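Local coordinates for protein ECXA (Escherichia coli, PDB 4L63) that binds a zinc ion and is probably a metallopeptidase of the zincin class, at residues A[184-189]-A[234-239]. Sequence-based numbering, arbitrary orientation.
Sequences LEVARC and VRVMRR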
ATOM      1  N   LEU A 184      15.311 -11.404   7.533  1.00 36.76           N
ATOM      2  CA  LEU A 184      14.788 -10.052   7.413  1.00 33.24           C
ATOM      3  C   LEU A 184      13.671 -10.079   6.387  1.00 32.07           C
ATOM      4  O   LEU A 184      13.836 -10.677   5.322  1.00 33.60           O
ATOM      5  CB  LEU A 184      15.876  -9.061   6.979  1.00 36.20           C
ATOM      6  CG  LEU A 184      16.973  -8.732   7.988  1.00 47.17           C
ATOM      7  CD1 LEU A 184      17.841  -7.606   7.447  1.00 54.10           C
ATOM      8  CD2 LEU A 184      16.382  -8.360   9.337  1.00 48.33           C
ATOM      9  N   GLU A 185      12.549  -9.442   6.711  1.00 30.78           N
ATOM     10  CA  GLU A 185      11.406  -9.407   5.814  1.00 29.84           C
ATOM     11  C   GLU A 185      11.767  -8.679   4.526  1.00 31.15           C
ATOM     12  O   GLU A 185      12.383  -7.623   4.560  1.00 32.19           O
ATOM     13  CB  GLU A 185      10.200  -8.726   6.467  1.00 28.73           C
ATOM     14  CG  GLU A 185       8.936  -8.857   5.613  1.00 28.01           C
ATOM     15  CD  GLU A 185       7.709  -8.189   6.220  1.00 32.78           C
ATOM     16  OE1 GLU A 185       7.782  -7.676   7.365  1.00 34.82           O
ATOM     17  OE2 GLU A 185       6.667  -8.178   5.536  1.00 31.19           O
ATOM     18  N   VAL A 186      11.375  -9.251   3.394  1.00 30.38           N
ATOM     19  CA  VAL A 186      11.612  -8.606   2.110  1.00 31.00           C
ATOM     20  C   VAL A 186      10.300  -8.498   1.326  1.00 30.30           C
ATOM     21  O   VAL A 186       9.342  -9.231   1.590  1.00 29.66           O
ATOM     22  CB  VAL A 186      12.654  -9.372   1.270  1.00 32.69           C
ATOM     23  CG1 VAL A 186      14.022  -9.345   1.960  1.00 33.75           C
ATOM     24  CG2 VAL A 186      12.213 -10.821   1.056  1.00 32.94           C
ATOM     25  N   ALA A 187      10.269  -7.566   0.377  1.00 30.69           N
ATOM     26  CA  ALA A 187       9.225  -7.530  -0.648  1.00 30.63           C
ATOM     27  C   ALA A 187       7.808  -7.479  -0.083  1.00 36.98           C
ATOM     28  O   ALA A 187       6.884  -8.040  -0.678  1.00 29.40           O
ATOM     29  CB  ALA A 187       9.368  -8.749  -1.576  1.00 31.81           C
ATOM     30  N   ARG A 188       7.629  -6.817   1.058  1.00 28.41           N
ATOM     31  CA  ARG A 188       6.305  -6.777   1.682  1.00 27.49           C
ATOM     32  C   ARG A 188       5.239  -6.225   0.744  1.00 27.56           C
ATOM     33  O   ARG A 188       5.440  -5.203   0.074  1.00 27.97           O
ATOM     34  CB  ARG A 188       6.327  -5.936   2.952  1.00 26.96           C
ATOM     35  CG  ARG A 188       4.930  -5.666   3.508  1.00 29.77           C
ATOM     36  CD  ARG A 188       5.014  -4.639   4.610  1.00 31.79           C
ATOM     37  NE  ARG A 188       5.744  -5.202   5.736  1.00 40.90           N
ATOM     38  CZ  ARG A 188       5.810  -4.638   6.937  1.00 53.39           C
ATOM     39  NH1 ARG A 188       6.485  -5.234   7.913  1.00 45.67           N
ATOM     40  NH2 ARG A 188       5.188  -3.487   7.161  1.00 52.10           N
ATOM     41  N   CYS A 189       4.103  -6.906   0.707  1.00 27.41           N
ATOM     42  CA  CYS A 189       2.954  -6.379  -0.009  1.00 27.62           C
ATOM     43  C   CYS A 189       1.688  -6.904   0.632  1.00 28.85           C
ATOM     44  O   CYS A 189       1.329  -8.068   0.466  1.00 30.15           O
ATOM     45  CB  CYS A 189       3.008  -6.749  -1.484  1.00 28.68           C
ATOM     46  SG  CYS A 189       1.576  -6.073  -2.385  1.00 31.66           S
ATOM     47  N   VAL A 234      12.340 -13.378  -4.121  1.00 38.85           N
ATOM     48  CA  VAL A 234      13.529 -13.866  -4.822  1.00 41.42           C
ATOM     49  C   VAL A 234      14.142 -12.775  -5.708  1.00 42.86           C
ATOM     50  O   VAL A 234      15.365 -12.689  -5.827  1.00 47.11           O
ATOM     51  CB  VAL A 234      13.210 -15.131  -5.650  1.00 50.46           C
ATOM     52  CG1 VAL A 234      14.425 -15.579  -6.467  1.00 47.02           C
ATOM     53  CG2 VAL A 234      12.769 -16.256  -4.720  1.00 42.93           C
ATOM     54  N   ARG A 235      13.306 -11.935  -6.321  1.00 42.68           N
ATOM     55  CA  ARG A 235      13.816 -10.771  -7.059  1.00 44.40           C
ATOM     56  C   ARG A 235      14.701  -9.889  -6.187  1.00 43.62           C
ATOM     57  O   ARG A 235      15.709  -9.361  -6.649  1.00 45.87           O
ATOM     58  CB  ARG A 235      12.681  -9.919  -7.620  1.00 45.65           C
ATOM     59  CG  ARG A 235      12.032 -10.489  -8.839  1.00 52.27           C
ATOM     60  CD  ARG A 235      11.199  -9.453  -9.585  1.00 49.47           C
ATOM     61  NE  ARG A 235      10.686 -10.053 -10.809  1.00 59.08           N
ATOM     62  CZ  ARG A 235      11.414 -10.221 -11.907  1.00 69.68           C
ATOM     63  NH1 ARG A 235      12.679  -9.819 -11.931  1.00 68.41           N
ATOM     64  NH2 ARG A 235      10.882 -10.788 -12.983  1.00 78.49           N
ATOM     65  N   VAL A 236      14.310  -9.716  -4.930  1.00 40.90           N
ATOM     66  CA  VAL A 236      15.139  -9.005  -3.969  1.00 40.40           C
ATOM     67  C   VAL A 236      16.449  -9.758  -3.714  1.00 41.66           C
ATOM     68  O   VAL A 236      17.526  -9.156  -3.727  1.00 43.29           O
ATOM     69  CB  VAL A 236      14.396  -8.791  -2.640  1.00 37.78           C
ATOM     70  CG1 VAL A 236      15.340  -8.248  -1.583  1.00 37.76           C
ATOM     71  CG2 VAL A 236      13.217  -7.831  -2.854  1.00 37.23           C
ATOM     72  N   MET A 237      16.350 -11.073  -3.515  1.00 41.42           N
ATOM     73  CA  MET A 237      17.524 -11.903  -3.223  1.00 43.06           C
ATOM     74  C   MET A 237      18.462 -11.971  -4.420  1.00 46.50           C
ATOM     75  O   MET A 237      19.651 -12.245  -4.257  1.00 48.57           O
ATOM     76  CB  MET A 237      17.120 -13.323  -2.815  1.00 42.75           C
ATOM     77  CG  MET A 237      16.242 -13.407  -1.553  1.00 40.08           C
ATOM     78  SD  MET A 237      16.842 -12.431  -0.157  1.00 39.00           S
ATOM     79  CE  MET A 237      18.367 -13.283   0.248  1.00 41.60           C
ATOM     80  N   ARG A 238      17.932 -11.739  -5.618  1.00 47.62           N
ATOM     81  CA  ARG A 238      18.772 -11.722  -6.821  1.00 51.56           C
ATOM     82  C   ARG A 238      19.622 -10.462  -6.905  1.00 56.68           C
ATOM     83  O   ARG A 238      20.647 -10.457  -7.570  1.00 56.63           O
ATOM     84  CB  ARG A 238      17.933 -11.838  -8.096  1.00 52.99           C
ATOM     85  CG  ARG A 238      17.361 -13.210  -8.345  1.00 53.35           C
ATOM     86  CD  ARG A 238      16.504 -13.213  -9.591  1.00 55.07           C
ATOM     87  NE  ARG A 238      17.254 -12.821 -10.779  1.00 62.03           N
ATOM     88  CZ  ARG A 238      16.765 -12.059 -11.752  1.00 68.13           C
ATOM     89  NH1 ARG A 238      15.522 -11.600 -11.675  1.00 70.74           N
ATOM     90  NH2 ARG A 238      17.518 -11.755 -12.798  1.00 70.32           N
ATOM     91  N   ARG A 239      19.205  -9.388  -6.244  1.00 50.69           N
ATOM     92  CA  ARG A 239      19.987  -8.158  -6.316  1.00 61.92           C
ATOM     93  C   ARG A 239      20.650  -7.833  -4.982  1.00 60.68           C
ATOM     94  O   ARG A 239      21.574  -7.024  -4.923  1.00 58.76           O
ATOM     95  CB  ARG A 239      19.121  -6.984  -6.783  1.00 65.54           C
ATOM     96  CG  ARG A 239      18.070  -6.528  -5.798  1.00 65.23           C
ATOM     97  CD  ARG A 239      17.434  -5.233  -6.281  1.00 72.20           C
ATOM     98  NE  ARG A 239      16.417  -4.743  -5.357  1.00 76.09           N
ATOM     99  CZ  ARG A 239      15.131  -5.073  -5.415  1.00 79.84           C
ATOM    100  NH1 ARG A 239      14.693  -5.895  -6.363  1.00 82.55           N
ATOM    101  NH2 ARG A 239      14.282  -4.577  -4.527  1.00 78.61           N
TER
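V236 on helix 228-239 pushes its isopropyl group against V186 and A187 of 184-189, the segment that carries the last part of strand 181-186. One methyl serves each partner. CG1 of V236, anti to the backbone N (chi1 171°), reaches V186 and lies 3.9 Å from its CG1, the two side chains meeting at a slant; the other methyl, CG2, comes within 4.2 Å of CB of A187. The fork of V236 is thus shared between two consecutive residues. The two segments bury only 137 Å² between them, both sides counted, and all three touching residues are buried. M237 stays at the margin: its sulphur end bends back, but SD of M237 remains 4.7 Å from CG1 of V186. L22 touches V186, V236 and M237 and extends the apolar cluster.

The polar flank of 184-189 is built differently. E185 and R188 take no part in the contact with 234-239 and pair with each other in a two-pronged, side-on salt bridge. NH1 of R188 gives an almost straight bond of 2.8 Å to OE1 of E185, on the syn side of the carboxylate, while NE of R188 reaches OE2 of E185 at 3.1 Å from above the carboxylate plane. Two bonds limit rotation of the guanidinium, and both groups remain partly exposed, with R188 also packing on the backbone of another protein chain. On the helix side, the exposed R239 folds back so that CA of V236 lies 3.9 Å above its guanidinium plane, offset toward the rim.

Beyond the valines, C189 is disulfide-bonded to C252, tying this part of the chain to the C-terminal region. Helix 228-239 is thus joined through V236 to V186, whose side chain is about 12 Å from those of the zinc ligands H164 and H170, in a fold whose HExxH helix is characteristic of zincin metallopeptidases.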